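Local coordinates for UDP-4-amino-4,6-dideoxy-N-acetyl-beta-L-altrosamine transaminase (Helicobacter pylori, PDB 2FNU), which transfers an amino group from glutamate to a UDP-linked 4-keto sugar, using pyridoxal phosphate, in the second step of pseudaminic acid biosynthesis, at residues R208-L213 with G226-L231; L36-L41 with A50-S55. All coordinates share one frame; numbering follows the deposited sequence.

Interaction 1: residues R208-L213 with G226-L231. With PMP (4'-deoxy-4'-aminopyridoxal-5'-phosphate), chain C.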
loop_
_atom_site.group_PDB
_atom_site.type_symbol
_atom_site.label_atom_id
_atom_site.label_comp_id
_atom_site.label_asym_id
_atom_site.label_seq_id
_atom_site.Cartn_x
_atom_site.Cartn_y
_atom_site.Cartn_z
ATOM N N ARG B 208 -10.062 3.445 -0.228
ATOM C CA ARG B 208 -8.638 3.697 0.010
ATOM C C ARG B 208 -8.282 3.824 1.499
ATOM O O ARG B 208 -7.131 3.626 1.888
ATOM C CB ARG B 208 -8.229 4.969 -0.742
ATOM C CG ARG B 208 -6.756 5.368 -0.573
ATOM C CD ARG B 208 -6.413 6.665 -1.323
ATOM N NE ARG B 208 -7.163 7.795 -0.758
ATOM C CZ ARG B 208 -7.114 9.039 -1.223
ATOM N NH1 ARG B 208 -6.323 9.355 -2.258
ATOM N NH2 ARG B 208 -7.842 9.980 -0.629
ATOM N N SER B 209 -9.272 4.210 2.314
ATOM C CA SER B 209 -9.015 4.533 3.719
ATOM C C SER B 209 -10.161 4.064 4.616
ATOM O O SER B 209 -10.949 4.874 5.154
ATOM C CB SER B 209 -8.755 6.037 3.896
ATOM O OG SER B 209 -8.169 6.326 5.167
ATOM N N HIS B 210 -10.238 2.744 4.777
ATOM C CA HIS B 210 -11.038 2.105 5.824
ATOM C C HIS B 210 -12.557 2.188 5.724
ATOM O O HIS B 210 -13.242 1.664 6.619
ATOM C CB HIS B 210 -10.607 2.630 7.203
ATOM C CG HIS B 210 -9.136 2.511 7.440
ATOM N ND1 HIS B 210 -8.492 1.289 7.481
ATOM C CD2 HIS B 210 -8.180 3.453 7.626
ATOM C CE1 HIS B 210 -7.198 1.490 7.686
ATOM N NE2 HIS B 210 -6.982 2.794 7.771
ATOM N N GLY B 211 -13.073 2.825 4.675
ATOM C CA GLY B 211 -14.519 3.046 4.595
ATOM C C GLY B 211 -14.974 4.143 5.537
ATOM O O GLY B 211 -16.184 4.383 5.696
ATOM N N MET B 212 -14.016 4.846 6.135
ATOM C CA MET B 212 -14.323 5.783 7.239
ATOM C C MET B 212 -14.888 7.124 6.784
ATOM O O MET B 212 -14.274 7.849 5.999
ATOM C CB MET B 212 -13.064 6.021 8.102
ATOM C CG MET B 212 -13.287 6.833 9.378
ATOM S SD MET B 212 -14.299 5.933 10.584
ATOM C CE MET B 212 -13.210 4.608 11.082
ATOM N N LEU B 213 -16.066 7.437 7.323
ATOM C CA LEU B 213 -16.701 8.747 7.198
ATOM C C LEU B 213 -16.582 9.408 8.565
ATOM O O LEU B 213 -16.937 8.798 9.562
ATOM C CB LEU B 213 -18.187 8.558 6.893
ATOM C CG LEU B 213 -18.501 7.764 5.630
ATOM C CD1 LEU B 213 -19.805 6.971 5.810
ATOM C CD2 LEU B 213 -18.547 8.691 4.410
ATOM N N GLY B 226 -12.928 -0.654 3.704
ATOM C CA GLY B 226 -11.841 -0.094 2.932
ATOM C C GLY B 226 -10.550 -0.606 3.533
ATOM O O GLY B 226 -10.550 -1.385 4.505
ATOM N N HIS B 227 -9.458 -0.144 2.931
ATOM C CA HIS B 227 -8.107 -0.605 3.241
ATOM C C HIS B 227 -7.280 0.596 3.682
ATOM O O HIS B 227 -7.830 1.627 4.060
ATOM C CB HIS B 227 -7.509 -1.254 1.983
ATOM C CG HIS B 227 -8.221 -2.504 1.561
ATOM N ND1 HIS B 227 -7.684 -3.754 1.762
ATOM C CD2 HIS B 227 -9.419 -2.704 0.943
ATOM C CE1 HIS B 227 -8.520 -4.675 1.313
ATOM N NE2 HIS B 227 -9.581 -4.068 0.813
ATOM N N ASN B 228 -5.958 0.463 3.702
ATOM C CA ASN B 228 -5.105 1.650 3.847
ATOM C C ASN B 228 -4.104 1.596 2.709
ATOM O O ASN B 228 -3.029 0.981 2.832
ATOM C CB ASN B 228 -4.372 1.691 5.204
ATOM C CG ASN B 228 -3.434 2.890 5.342
ATOM O OD1 ASN B 228 -2.840 3.112 6.419
ATOM N ND2 ASN B 228 -3.278 3.651 4.282
ATOM N N PHE B 229 -4.527 2.186 1.586
ATOM C CA PHE B 229 -3.703 2.315 0.384
ATOM C C PHE B 229 -3.289 3.778 0.189
ATOM O O PHE B 229 -3.075 4.229 -0.932
ATOM C CB PHE B 229 -4.486 1.847 -0.850
ATOM C CG PHE B 229 -4.927 0.402 -0.806
ATOM C CD1 PHE B 229 -4.182 -0.575 -0.142
ATOM C CD2 PHE B 229 -6.050 0.013 -1.533
ATOM C CE1 PHE B 229 -4.596 -1.917 -0.148
ATOM C CE2 PHE B 229 -6.469 -1.322 -1.541
ATOM C CZ PHE B 229 -5.740 -2.284 -0.870
ATOM N N ARG B 230 -3.184 4.528 1.280
ATOM C CA ARG B 230 -2.904 5.961 1.160
ATOM C C ARG B 230 -1.478 6.211 0.700
ATOM O O ARG B 230 -0.555 5.419 0.983
ATOM C CB ARG B 230 -3.147 6.652 2.501
ATOM C CG ARG B 230 -4.605 6.565 2.972
ATOM C CD ARG B 230 -4.851 7.430 4.193
ATOM N NE ARG B 230 -4.023 7.028 5.342
ATOM C CZ ARG B 230 -4.471 6.441 6.454
ATOM N NH1 ARG B 230 -5.767 6.158 6.629
ATOM N NH2 ARG B 230 -3.612 6.169 7.433
ATOM N N LEU B 231 -1.305 7.320 -0.025
ATOM C CA LEU B 231 0.014 7.852 -0.322
ATOM C C LEU B 231 0.338 8.891 0.750
ATOM O O LEU B 231 -0.466 9.788 1.011
ATOM C CB LEU B 231 0.003 8.513 -1.701
ATOM C CG LEU B 231 1.397 8.844 -2.272
ATOM C CD1 LEU B 231 2.119 7.548 -2.677
ATOM C CD2 LEU B 231 1.295 9.765 -3.484
HETATM N N1 PMP C . -4.680 -2.054 14.053
HETATM C C2 PMP C . -4.771 -1.118 15.041
HETATM C C2A PMP C . -4.893 -1.633 16.456
HETATM C C3 PMP C . -4.541 0.230 14.759
HETATM O O3 PMP C . -4.439 1.133 15.785
HETATM C C4 PMP C . -4.449 0.634 13.419
HETATM C C4A PMP C . -4.393 2.092 13.018
HETATM N N4A PMP C . -4.960 2.957 14.032
HETATM C C5 PMP C . -4.391 -0.338 12.423
HETATM C C6 PMP C . -4.514 -1.675 12.743
HETATM C C5A PMP C . -4.136 0.025 10.965
HETATM O O4P PMP C . -2.767 0.389 10.832
HETATM P P PMP C . -2.273 1.303 9.600
HETATM O O1P PMP C . -2.748 2.697 9.944
HETATM O O2P PMP C . -0.766 1.193 9.603
HETATM O O3P PMP C . -2.928 0.799 8.327
HETATM O O HOH W 1 -9.905 -1.090 7.159
HETATM O O HOH W 2 -4.759 4.107 9.129
#
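Arg208, His210 and Arg230 carry most of this contact. The CG of Arg208 packs 4.3 Å from CG of Arg230 and also lies against the Phe229 backbone. CG of Arg208 is anti to the backbone N (chi1 179°), and the chain leads away from the loop to Glu38, which forms a salt bridge with NH1. The backbones are joined by Phe229 N to Arg208 O (3.0 Å) and His210 N to His227 O (2.7 Å). The second bond is bent, but it falls on a lone pair in the carbonyl plane. The same His227 O lies 3.5 Å above the plane of the His210 ring, toward its rim. His210 and Gly211 are the central residues of a type I' turn from Ser209 to Met212. Gly226 has no side chain, and its CA comes to 3.7 Å from His210 CA beside this turn. Arg230 approaches with its guanidinium edge. NH1 donates to Ser209 OG at 2.8 Å, with the oxygen in the guanidinium plane. One water joins His210 ND1 to Gly226 O. Another touches His210 NE2 (2.9 Å) and also bonds to Arg230 NH2 and to O1P of PMP. This cofactor is also bound by Ala56, Thr57, His157 and Ser178 of the second subunit. Asn228, a substrate-binding residue, lies beside its phosphate. The contact therefore builds a wall of the neighbouring active site. Arg230, whose NE forms a salt bridge with Glu189 of the second subunit, and His210 share a water that probably links them to the phosphate.

Interaction 2: residues L36-L41 with A50-S55. With PMP (4'-deoxy-4'-aminopyridoxal-5'-phosphate), chain E.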
loop_
_atom_site.group_PDB
_atom_site.type_symbol
_atom_site.label_atom_id
_atom_site.label_comp_id
_atom_site.label_asym_id
_atom_site.label_seq_id
_atom_site.Cartn_x
_atom_site.Cartn_y
_atom_site.Cartn_z
ATOM N N LEU B 36 -2.934 18.403 -2.753
ATOM C CA LEU B 36 -2.335 19.268 -3.757
ATOM C C LEU B 36 -1.875 18.462 -4.970
ATOM O O LEU B 36 -1.999 18.907 -6.114
ATOM C CB LEU B 36 -1.153 20.027 -3.161
ATOM C CG LEU B 36 -1.442 21.148 -2.166
ATOM C CD1 LEU B 36 -0.147 21.585 -1.512
ATOM C CD2 LEU B 36 -2.121 22.326 -2.891
ATOM N N PHE B 37 -1.324 17.279 -4.718
ATOM C CA PHE B 37 -0.870 16.403 -5.809
ATOM C C PHE B 37 -2.049 15.950 -6.671
ATOM O O PHE B 37 -1.978 15.986 -7.905
ATOM C CB PHE B 37 -0.102 15.220 -5.201
ATOM C CG PHE B 37 0.571 14.290 -6.214
ATOM C CD1 PHE B 37 0.974 14.716 -7.491
ATOM C CD2 PHE B 37 0.835 12.977 -5.845
ATOM C CE1 PHE B 37 1.612 13.815 -8.367
ATOM C CE2 PHE B 37 1.462 12.091 -6.699
ATOM C CZ PHE B 37 1.840 12.488 -7.963
ATOM N N GLU B 38 -3.135 15.546 -6.022
ATOM C CA GLU B 38 -4.356 15.175 -6.730
ATOM C C GLU B 38 -4.888 16.348 -7.575
ATOM O O GLU B 38 -5.253 16.159 -8.741
ATOM C CB GLU B 38 -5.398 14.680 -5.726
ATOM C CG GLU B 38 -5.005 13.306 -5.181
ATOM C CD GLU B 38 -5.830 12.864 -3.979
ATOM O OE1 GLU B 38 -5.646 11.697 -3.561
ATOM O OE2 GLU B 38 -6.666 13.651 -3.458
ATOM N N GLU B 39 -4.931 17.547 -6.990
ATOM C CA GLU B 39 -5.370 18.738 -7.729
ATOM C C GLU B 39 -4.451 19.022 -8.910
ATOM O O GLU B 39 -4.928 19.366 -10.001
ATOM C CB GLU B 39 -5.432 19.951 -6.798
ATOM C CG GLU B 39 -6.606 19.860 -5.819
ATOM C CD GLU B 39 -6.507 20.790 -4.615
ATOM O OE1 GLU B 39 -7.407 20.705 -3.756
ATOM O OE2 GLU B 39 -5.551 21.589 -4.518
ATOM N N ALA B 40 -3.140 18.870 -8.705
ATOM C CA ALA B 40 -2.193 19.113 -9.784
ATOM C C ALA B 40 -2.363 18.098 -10.922
ATOM O O ALA B 40 -2.222 18.424 -12.111
ATOM C CB ALA B 40 -0.766 19.135 -9.242
ATOM N N LEU B 41 -2.675 16.852 -10.566
ATOM C CA LEU B 41 -2.945 15.847 -11.595
ATOM C C LEU B 41 -4.191 16.210 -12.407
ATOM O O LEU B 41 -4.212 16.034 -13.627
ATOM C CB LEU B 41 -3.096 14.445 -10.982
ATOM C CG LEU B 41 -1.784 13.816 -10.475
ATOM C CD1 LEU B 41 -2.097 12.659 -9.514
ATOM C CD2 LEU B 41 -0.914 13.330 -11.654
ATOM N N ALA B 50 -8.952 13.030 -9.140
ATOM C CA ALA B 50 -7.747 12.199 -9.005
ATOM C C ALA B 50 -7.620 11.727 -7.573
ATOM O O ALA B 50 -7.894 12.491 -6.621
ATOM C CB ALA B 50 -6.502 12.973 -9.414
ATOM N N LEU B 51 -7.190 10.472 -7.424
ATOM C CA LEU B 51 -6.915 9.916 -6.102
ATOM C C LEU B 51 -5.575 9.233 -6.164
ATOM O O LEU B 51 -5.361 8.421 -7.076
ATOM C CB LEU B 51 -7.944 8.833 -5.746
ATOM C CG LEU B 51 -9.334 9.308 -5.342
ATOM C CD1 LEU B 51 -10.268 8.100 -5.253
ATOM C CD2 LEU B 51 -9.299 10.070 -4.010
ATOM N N VAL B 52 -4.694 9.523 -5.210
ATOM C CA VAL B 52 -3.386 8.872 -5.208
ATOM C C VAL B 52 -3.346 7.746 -4.178
ATOM O O VAL B 52 -4.050 7.789 -3.149
ATOM C CB VAL B 52 -2.219 9.867 -5.006
ATOM C CG1 VAL B 52 -2.139 10.844 -6.178
ATOM C CG2 VAL B 52 -2.404 10.656 -3.716
ATOM N N PHE B 53 -2.543 6.721 -4.488
ATOM C CA PHE B 53 -2.520 5.437 -3.758
ATOM C C PHE B 53 -1.080 5.024 -3.527
ATOM O O PHE B 53 -0.171 5.579 -4.174
ATOM C CB PHE B 53 -3.171 4.336 -4.611
ATOM C CG PHE B 53 -4.656 4.468 -4.757
ATOM C CD1 PHE B 53 -5.517 3.745 -3.949
ATOM C CD2 PHE B 53 -5.194 5.332 -5.708
ATOM C CE1 PHE B 53 -6.898 3.879 -4.082
ATOM C CE2 PHE B 53 -6.565 5.472 -5.845
ATOM C CZ PHE B 53 -7.423 4.747 -5.035
ATOM N N ASN B 54 -0.860 4.025 -2.659
ATOM C CA ASN B 54 0.506 3.596 -2.367
ATOM C C ASN B 54 1.207 2.940 -3.564
ATOM O O ASN B 54 2.424 2.844 -3.600
ATOM C CB ASN B 54 0.538 2.639 -1.166
ATOM C CG ASN B 54 0.014 1.270 -1.504
ATOM O OD1 ASN B 54 0.805 0.318 -1.763
ATOM N ND2 ASN B 54 -1.289 1.150 -1.561
ATOM N N SER B 55 0.418 2.425 -4.499
ATOM C CA SER B 55 0.949 1.794 -5.711
ATOM C C SER B 55 -0.146 1.799 -6.785
ATOM O O SER B 55 -1.336 1.919 -6.455
ATOM C CB SER B 55 1.380 0.347 -5.459
ATOM O OG SER B 55 0.247 -0.461 -5.157
HETATM N N1 PMP E . 0.301 -1.946 -14.804
HETATM C C2 PMP E . 1.395 -1.832 -15.622
HETATM C C2A PMP E . 1.174 -1.743 -17.115
HETATM C C3 PMP E . 2.675 -1.790 -15.054
HETATM O O3 PMP E . 3.777 -1.644 -15.847
HETATM C C4 PMP E . 2.843 -1.889 -13.653
HETATM C C4A PMP E . 4.217 -1.935 -13.018
HETATM N N4A PMP E . 5.193 -2.596 -13.856
HETATM C C5 PMP E . 1.705 -1.941 -12.841
HETATM C C6 PMP E . 0.448 -1.908 -13.441
HETATM C C5A PMP E . 1.803 -2.005 -11.327
HETATM O O4P PMP E . 2.146 -0.705 -10.882
HETATM P P PMP E . 2.835 -0.510 -9.434
HETATM O O1P PMP E . 4.266 -0.968 -9.590
HETATM O O2P PMP E . 2.783 0.967 -9.184
HETATM O O3P PMP E . 2.059 -1.286 -8.406
#
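Glu38 lies across the start of strand 49-53 and overlaps Ala50 and Val52. Its CB and CG rest on the Ala50 carbonyl, with CG 3.3 Å from Ala50 O. Extended beyond CG, the side chain slants across the strand and brings the carboxylate to Val52 N. There OE1 accepts from Val52 N at 2.9 Å. The N-H meets the anti side of the oxygen and lies 22° out of the carboxylate plane. OE1 also takes a salt bridge from Arg208, so two donors grip this buried oxygen. The axes of helix segment 36-41 and strand segment 50-53 approach to 7.4 Å and make an angle of 130°. Strand 49-53 is, within this chain, an outermost strand of the seven-stranded mixed sheet. That sheet is the core of the large domain in fold type I pyridoxal phosphate enzymes. On the helix side, Val52 CG1 touches Phe37 CD2 (3.7 Å) and Leu41 CD1 (3.8 Å). CG of Phe37 is anti to the backbone N (chi1 -174°), which carries the ring over to the valine. One face of that ring meets Leu41 CD1, offset toward the rim. Leu41 CB also packs on Ala50 CB at 4.0 Å. Beyond the strand, Ser55 is the N-cap of helix 56-66, its OG bonded to Ser58 N. Its CB lies 3.4 Å from O3P of the PMP bound in this subunit.

From the N terminus, interaction 2 comes first. It closes the short connection between helix 32-45 and strand 49-53. The chain then builds the rest of the large sheet and returns along helix 198-208. Interaction 1 closes next, around the small hairpin 212-214 and 220-222. The two loops follow in series and neither nest nor cross. They still touch: Arg208 and Glu38 join the two contacts, and Phe229 O probably accepts from Asn54 N. Together they tie the sheet edge to the loop before helix 233-244. Each also reaches the second subunit, where Ser55 OG of one chain bonds to Asn228 O of the other.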